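Local coordinates for increased sodium tolerance protein 1 (Saccharomyces cerevisiae, PDB 3GGY), which regulates recruitment of the ATPase VPS4 to the ESCRT-III complex during a late step of cargo sorting into multivesicular bodies, at residues K98-D102 with D103-E107; V138-V141 with N142-A146. All coordinates share one frame; numbering follows the deposited sequence.

Contact 1. Residues K98-D102 with D103-E107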
ATOM      1  N   LYS A  98      -1.579  20.137 -14.904  1.00 29.79           N
ATOM      2  CA  LYS A  98      -1.810  21.559 -14.677  1.00 32.58           C
ATOM      3  C   LYS A  98      -3.197  21.923 -14.163  1.00 32.98           C
ATOM      4  O   LYS A  98      -3.343  22.884 -13.406  1.00 35.56           O
ATOM      5  CB  LYS A  98      -1.509  22.349 -15.952  1.00 32.63           C
ATOM      6  CG  LYS A  98      -0.031  22.382 -16.301  1.00 34.39           C
ATOM      7  CD  LYS A  98       0.275  23.385 -17.398  1.00 35.69           C
ATOM      8  CE  LYS A  98       1.776  23.502 -17.612  1.00 35.63           C
ATOM      9  NZ  LYS A  98       2.123  24.566 -18.591  1.00 38.79           N
ATOM     10  N   GLU A  99      -4.209  21.160 -14.562  1.00 34.05           N
ATOM     11  CA  GLU A  99      -5.582  21.430 -14.146  1.00 33.99           C
ATOM     12  C   GLU A  99      -6.111  20.542 -13.019  1.00 33.95           C
ATOM     13  O   GLU A  99      -7.105  20.882 -12.382  1.00 33.28           O
ATOM     14  CB  GLU A  99      -6.525  21.310 -15.350  1.00 36.16           C
ATOM     15  CG  GLU A  99      -6.468  22.482 -16.318  1.00 38.07           C
ATOM     16  CD  GLU A  99      -7.210  22.202 -17.613  1.00 39.90           C
ATOM     17  OE1 GLU A  99      -8.366  21.728 -17.551  1.00 40.90           O
ATOM     18  OE2 GLU A  99      -6.637  22.462 -18.692  1.00 41.04           O
ATOM     19  N   HIS A 100      -5.454  19.414 -12.764  1.00 32.97           N
ATOM     20  CA  HIS A 100      -5.915  18.502 -11.723  1.00 32.68           C
ATOM     21  C   HIS A 100      -4.867  18.134 -10.676  1.00 32.98           C
ATOM     22  O   HIS A 100      -4.793  16.990 -10.229  1.00 31.78           O
ATOM     23  CB  HIS A 100      -6.470  17.234 -12.375  1.00 32.38           C
ATOM     24  CG  HIS A 100      -7.637  17.489 -13.273  1.00 32.28           C
ATOM     25  ND1 HIS A 100      -8.879  17.837 -12.791  1.00 32.05           N
ATOM     26  CD2 HIS A 100      -7.741  17.484 -14.623  1.00 32.72           C
ATOM     27  CE1 HIS A 100      -9.700  18.038 -13.806  1.00 32.84           C
ATOM     28  NE2 HIS A 100      -9.035  17.830 -14.928  1.00 31.88           N
ATOM     29  N   MET A 101      -4.060  19.110 -10.282  1.00 34.38           N
ATOM     30  CA  MET A 101      -3.030  18.901  -9.275  1.00 36.94           C
ATOM     31  C   MET A 101      -3.632  19.361  -7.962  1.00 38.04           C
ATOM     32  O   MET A 101      -3.188  18.991  -6.880  1.00 38.67           O
ATOM     33  CB  MET A 101      -1.796  19.753  -9.596  1.00 40.37           C
ATOM     34  CG  MET A 101      -0.597  19.473  -8.704  1.00 44.17           C
ATOM     35  SD  MET A 101       0.045  17.797  -8.918  1.00 49.63           S
ATOM     36  CE  MET A 101       0.939  17.965 -10.486  1.00 48.44           C
ATOM     37  N   ASP A 102      -4.655  20.192  -8.087  1.00 38.02           N
ATOM     38  CA  ASP A 102      -5.332  20.730  -6.934  1.00 38.34           C
ATOM     39  C   ASP A 102      -6.348  19.757  -6.344  1.00 36.09           C
ATOM     40  O   ASP A 102      -6.325  19.493  -5.148  1.00 37.40           O
ATOM     41  CB  ASP A 102      -6.020  22.040  -7.298  1.00 42.24           C
ATOM     42  CG  ASP A 102      -6.566  22.750  -6.092  1.00 46.35           C
ATOM     43  OD1 ASP A 102      -6.709  22.099  -5.038  1.00 48.98           O
ATOM     44  OD2 ASP A 102      -6.860  23.958  -6.194  1.00 49.36           O
ATOM     45  N   ASP A 103      -7.242  19.234  -7.178  1.00 32.85           N
ATOM     46  CA  ASP A 103      -8.258  18.292  -6.718  1.00 29.22           C
ATOM     47  C   ASP A 103      -7.654  16.938  -6.325  1.00 27.56           C
ATOM     48  O   ASP A 103      -8.378  15.998  -5.995  1.00 24.54           O
ATOM     49  CB  ASP A 103      -9.322  18.090  -7.802  1.00 30.31           C
ATOM     50  CG  ASP A 103      -8.723  17.838  -9.171  1.00 31.68           C
ATOM     51  OD1 ASP A 103      -7.744  17.066  -9.267  1.00 30.62           O
ATOM     52  OD2 ASP A 103      -9.234  18.405 -10.159  1.00 31.82           O
ATOM     53  N   GLY A 104      -6.327  16.849  -6.376  1.00 25.27           N
ATOM     54  CA  GLY A 104      -5.633  15.625  -6.001  1.00 22.98           C
ATOM     55  C   GLY A 104      -5.733  14.453  -6.959  1.00 20.29           C
ATOM     56  O   GLY A 104      -5.248  13.356  -6.657  1.00 19.42           O
ATOM     57  N   ILE A 105      -6.349  14.666  -8.115  1.00 17.70           N
ATOM     58  CA  ILE A 105      -6.509  13.596  -9.089  1.00 17.00           C
ATOM     59  C   ILE A 105      -5.178  13.125  -9.670  1.00 16.88           C
ATOM     60  O   ILE A 105      -4.923  11.923  -9.749  1.00 15.57           O
ATOM     61  CB  ILE A 105      -7.457  14.029 -10.228  1.00 18.04           C
ATOM     62  CG1 ILE A 105      -8.861  14.253  -9.654  1.00 19.54           C
ATOM     63  CG2 ILE A 105      -7.489  12.973 -11.329  1.00 18.82           C
ATOM     64  CD1 ILE A 105      -9.879  14.765 -10.657  1.00 21.51           C
ATOM     65  N   ASN A 106      -4.325  14.065 -10.065  1.00 15.88           N
ATOM     66  CA  ASN A 106      -3.023  13.709 -10.639  1.00 13.76           C
ATOM     67  C   ASN A 106      -2.290  12.707  -9.749  1.00 13.97           C
ATOM     68  O   ASN A 106      -1.866  11.637 -10.196  1.00 13.40           O
ATOM     69  CB  ASN A 106      -2.160  14.962 -10.806  1.00 13.50           C
ATOM     70  CG  ASN A 106      -0.853  14.679 -11.526  1.00 12.10           C
ATOM     71  OD1 ASN A 106      -0.847  14.121 -12.621  1.00 14.63           O
ATOM     72  ND2 ASN A 106       0.258  15.075 -10.918  1.00 14.06           N
ATOM     73  N   GLU A 107      -2.152  13.077  -8.483  1.00 12.23           N
ATOM     74  CA  GLU A 107      -1.485  12.270  -7.476  1.00 14.09           C
ATOM     75  C   GLU A 107      -2.171  10.923  -7.254  1.00 13.73           C
ATOM     76  O   GLU A 107      -1.513   9.886  -7.174  1.00 11.66           O
ATOM     77  CB  GLU A 107      -1.464  13.061  -6.171  1.00 19.10           C
ATOM     78  CG  GLU A 107      -0.766  12.393  -5.022  1.00 21.07           C
ATOM     79  CD  GLU A 107      -0.827  13.243  -3.774  1.00 24.24           C
ATOM     80  OE1 GLU A 107      -0.473  14.441  -3.856  1.00 27.36           O
ATOM     81  OE2 GLU A 107      -1.223  12.718  -2.717  1.00 23.46           O
TER
HETATM   82  O   HOH W   1      -2.794  15.757  -7.469  1.00 22.30           O
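His100 and Asp103 meet through a His-carboxylate hydrogen bond: His100 ND1 donates to Asp103 OD2 over 2.7 Å. The N-H...O angle of 165° makes the bond nearly straight, the acceptor lies close to the imidazole plane and offers its syn lone pair, and ring and carboxylate are almost coplanar, 25° apart. Asp103 reaches back because CG sits between its own backbone N and carbonyl carbon (chi1 47°). The second oxygen, Asp103 OD1, takes the backbone N of Ile105 at 3.0 Å on its anti side, so both carboxylate oxygens are engaged and the group's rotation is fixed. Replacing Asp103 by alanine removes both acceptors, which would probably leave His100 ND1 and the Ile105 amide without their mates and hold the imidazole less firmly. Beside this pair, Asn106 N donates to His100 O (3.0 Å), closing the backbone of the turn. Met101 starts out away from 103-107, but bends at chi2 and chi3 bring SD to Asn106, whose ND2 makes a weak bond to it at 3.4 Å; the stronger partners of this amide lie outside, Arg110 NE at OD1 and Asp150 OD2 at ND2. A water accepts from Glu107 N at 2.9 Å and bonds weakly to Met101 O. Farther out, Val86 and Ile90 pack on His100. With Gly104 at the N-cap, the Asp103-Ile105 bond defines an Asx turn leading from helix 93-99 into helix 105-115.

Contact 2. Residues V138-V141 with N142-A146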
ATOM      1  N   VAL A 138      -0.470   6.031 -23.708  1.00 15.51           N
ATOM      2  CA  VAL A 138       0.482   5.053 -23.196  1.00 16.36           C
ATOM      3  C   VAL A 138       1.697   5.729 -22.571  1.00 15.12           C
ATOM      4  O   VAL A 138       2.268   5.218 -21.601  1.00 13.87           O
ATOM      5  CB  VAL A 138       0.951   4.091 -24.312  1.00 17.67           C
ATOM      6  CG1 VAL A 138       2.057   3.200 -23.793  1.00 20.55           C
ATOM      7  CG2 VAL A 138      -0.220   3.240 -24.794  1.00 19.15           C
ATOM      8  N   GLU A 139       2.091   6.871 -23.126  1.00 13.35           N
ATOM      9  CA  GLU A 139       3.235   7.611 -22.606  1.00 16.19           C
ATOM     10  C   GLU A 139       3.019   7.949 -21.136  1.00 13.95           C
ATOM     11  O   GLU A 139       3.937   7.841 -20.323  1.00 14.55           O
ATOM     12  CB  GLU A 139       3.437   8.908 -23.392  1.00 19.27           C
ATOM     13  CG  GLU A 139       3.958   8.729 -24.812  1.00 24.32           C
ATOM     14  CD  GLU A 139       3.147   7.742 -25.639  1.00 27.85           C
ATOM     15  OE1 GLU A 139       1.926   7.958 -25.828  1.00 21.58           O
ATOM     16  OE2 GLU A 139       3.744   6.747 -26.109  1.00 30.16           O
ATOM     17  N   PHE A 140       1.803   8.369 -20.807  1.00 13.77           N
ATOM     18  CA  PHE A 140       1.461   8.728 -19.437  1.00 11.67           C
ATOM     19  C   PHE A 140       1.683   7.556 -18.487  1.00 10.57           C
ATOM     20  O   PHE A 140       2.391   7.684 -17.487  1.00  9.28           O
ATOM     21  CB  PHE A 140       0.002   9.191 -19.375  1.00 11.08           C
ATOM     22  CG  PHE A 140      -0.575   9.200 -17.988  1.00 11.36           C
ATOM     23  CD1 PHE A 140      -0.042  10.022 -17.004  1.00 11.53           C
ATOM     24  CD2 PHE A 140      -1.644   8.365 -17.666  1.00 11.08           C
ATOM     25  CE1 PHE A 140      -0.557  10.010 -15.705  1.00 11.73           C
ATOM     26  CE2 PHE A 140      -2.166   8.348 -16.373  1.00 11.68           C
ATOM     27  CZ  PHE A 140      -1.624   9.170 -15.395  1.00 10.85           C
ATOM     28  N   VAL A 141       1.090   6.408 -18.799  1.00 10.98           N
ATOM     29  CA  VAL A 141       1.243   5.248 -17.930  1.00 10.59           C
ATOM     30  C   VAL A 141       2.680   4.734 -17.841  1.00 10.51           C
ATOM     31  O   VAL A 141       3.117   4.307 -16.777  1.00  9.78           O
ATOM     32  CB  VAL A 141       0.278   4.106 -18.337  1.00 10.85           C
ATOM     33  CG1 VAL A 141      -1.155   4.579 -18.200  1.00 11.20           C
ATOM     34  CG2 VAL A 141       0.536   3.664 -19.753  1.00 16.33           C
ATOM     35  N   ASN A 142       3.429   4.781 -18.943  1.00 10.67           N
ATOM     36  CA  ASN A 142       4.812   4.325 -18.899  1.00 12.28           C
ATOM     37  C   ASN A 142       5.662   5.273 -18.058  1.00 11.68           C
ATOM     38  O   ASN A 142       6.605   4.848 -17.383  1.00 12.27           O
ATOM     39  CB  ASN A 142       5.396   4.216 -20.312  1.00 14.23           C
ATOM     40  CG  ASN A 142       4.787   3.075 -21.103  1.00 16.19           C
ATOM     41  OD1 ASN A 142       4.271   2.119 -20.530  1.00 18.80           O
ATOM     42  ND2 ASN A 142       4.861   3.162 -22.427  1.00 18.64           N
ATOM     43  N   GLY A 143       5.324   6.558 -18.096  1.00  9.54           N
ATOM     44  CA  GLY A 143       6.063   7.530 -17.311  1.00  9.81           C
ATOM     45  C   GLY A 143       5.910   7.220 -15.834  1.00  9.00           C
ATOM     46  O   GLY A 143       6.850   7.362 -15.050  1.00 10.04           O
ATOM     47  N   VAL A 144       4.716   6.781 -15.454  1.00  7.65           N
ATOM     48  CA  VAL A 144       4.438   6.440 -14.063  1.00  6.55           C
ATOM     49  C   VAL A 144       5.164   5.168 -13.630  1.00  8.45           C
ATOM     50  O   VAL A 144       5.856   5.145 -12.615  1.00  8.47           O
ATOM     51  CB  VAL A 144       2.926   6.223 -13.837  1.00  6.17           C
ATOM     52  CG1 VAL A 144       2.690   5.667 -12.438  1.00  5.96           C
ATOM     53  CG2 VAL A 144       2.180   7.537 -14.017  1.00  7.78           C
ATOM     54  N   ILE A 145       5.019   4.108 -14.414  1.00  9.37           N
ATOM     55  CA  ILE A 145       5.629   2.837 -14.060  1.00  9.54           C
ATOM     56  C   ILE A 145       7.153   2.794 -14.194  1.00 11.12           C
ATOM     57  O   ILE A 145       7.854   2.397 -13.262  1.00 11.87           O
ATOM     58  CB  ILE A 145       4.995   1.709 -14.891  1.00 10.40           C
ATOM     59  CG1 ILE A 145       3.488   1.672 -14.616  1.00 11.06           C
ATOM     60  CG2 ILE A 145       5.623   0.368 -14.533  1.00 11.77           C
ATOM     61  CD1 ILE A 145       2.691   0.771 -15.558  1.00 15.63           C
ATOM     62  N   ALA A 146       7.663   3.217 -15.341  1.00 12.10           N
ATOM     63  CA  ALA A 146       9.099   3.184 -15.576  1.00 13.78           C
ATOM     64  C   ALA A 146       9.869   4.262 -14.837  1.00 14.99           C
ATOM     65  O   ALA A 146      10.943   3.997 -14.292  1.00 16.03           O
ATOM     66  CB  ALA A 146       9.377   3.297 -17.064  1.00 14.58           C
TER
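Two consecutive turns of the alpha-helix 138-147 make up this contact, as four successive i to i+4 backbone hydrogen bonds attest. Asn142 N donates to Val138 O at 2.9 Å, and the series continues from Gly143 to Glu139, Val144 to Phe140 and Ile145 to Val141; the last is the straightest, with an N-H...O angle of 170°. Within this all-helical N-terminal domain the helix has a buried face and an exposed one. On the buried face Phe140 and Val144, one turn apart, lie side by side and point the same way, with Phe140 CE1 at 4.1 Å from Val144 CG2. Phe140 has CG anti to the backbone N (chi1 163°), which brings CE1 near that methyl, the ring being approached obliquely. Both side chains pack on helix 105-115: Arg110 touches each, Ile113 adds to the surroundings of Phe140 and Tyr114 to those of Val144. Val141 faces another neighbour, helix 125-135, where it meets Lys129 and Ala133. The Ile145 side chain also packs near the carbonyl that its own N bonds, CG1 lying 3.4 Å from Val141 O. Ahead of these turns, Asn137 OD1 accepts from Phe140 N. The exposed side carries Val138 and Asn142, whose side chains cross at an angle. With its CG anti to the carbonyl carbon (chi1 -70°), Asn142 folds its amide back toward the preceding turn. There ND2 comes tightly, and with doubtful exact closeness, to 3.1 Å from Val138 CG1, and sits 3.4 Å from Val138 O at an angle too poor for a hydrogen bond.

Followed from the N terminus, contact 1 comes first, closing the short turn between helix 93-99 and helix 105-115. Contact 2 opens only after helix 125-135 and closes no loop, since both its segments belong to helix 138-147. The two are therefore in series, neither nested nor crossed. Their centres are about 17 Å apart and their nearest atoms about 5 Å, without touching. The connection runs through shared neighbours: Arg110 bonds to Asn106 of contact 1 and packs against Phe140 and Val144 of contact 2, while Leu96 touches Ile105, Asn106 and Phe140. Helices 93-99 and 105-115, joined by the turn, thus both contribute side chains that pack against helix 138-147.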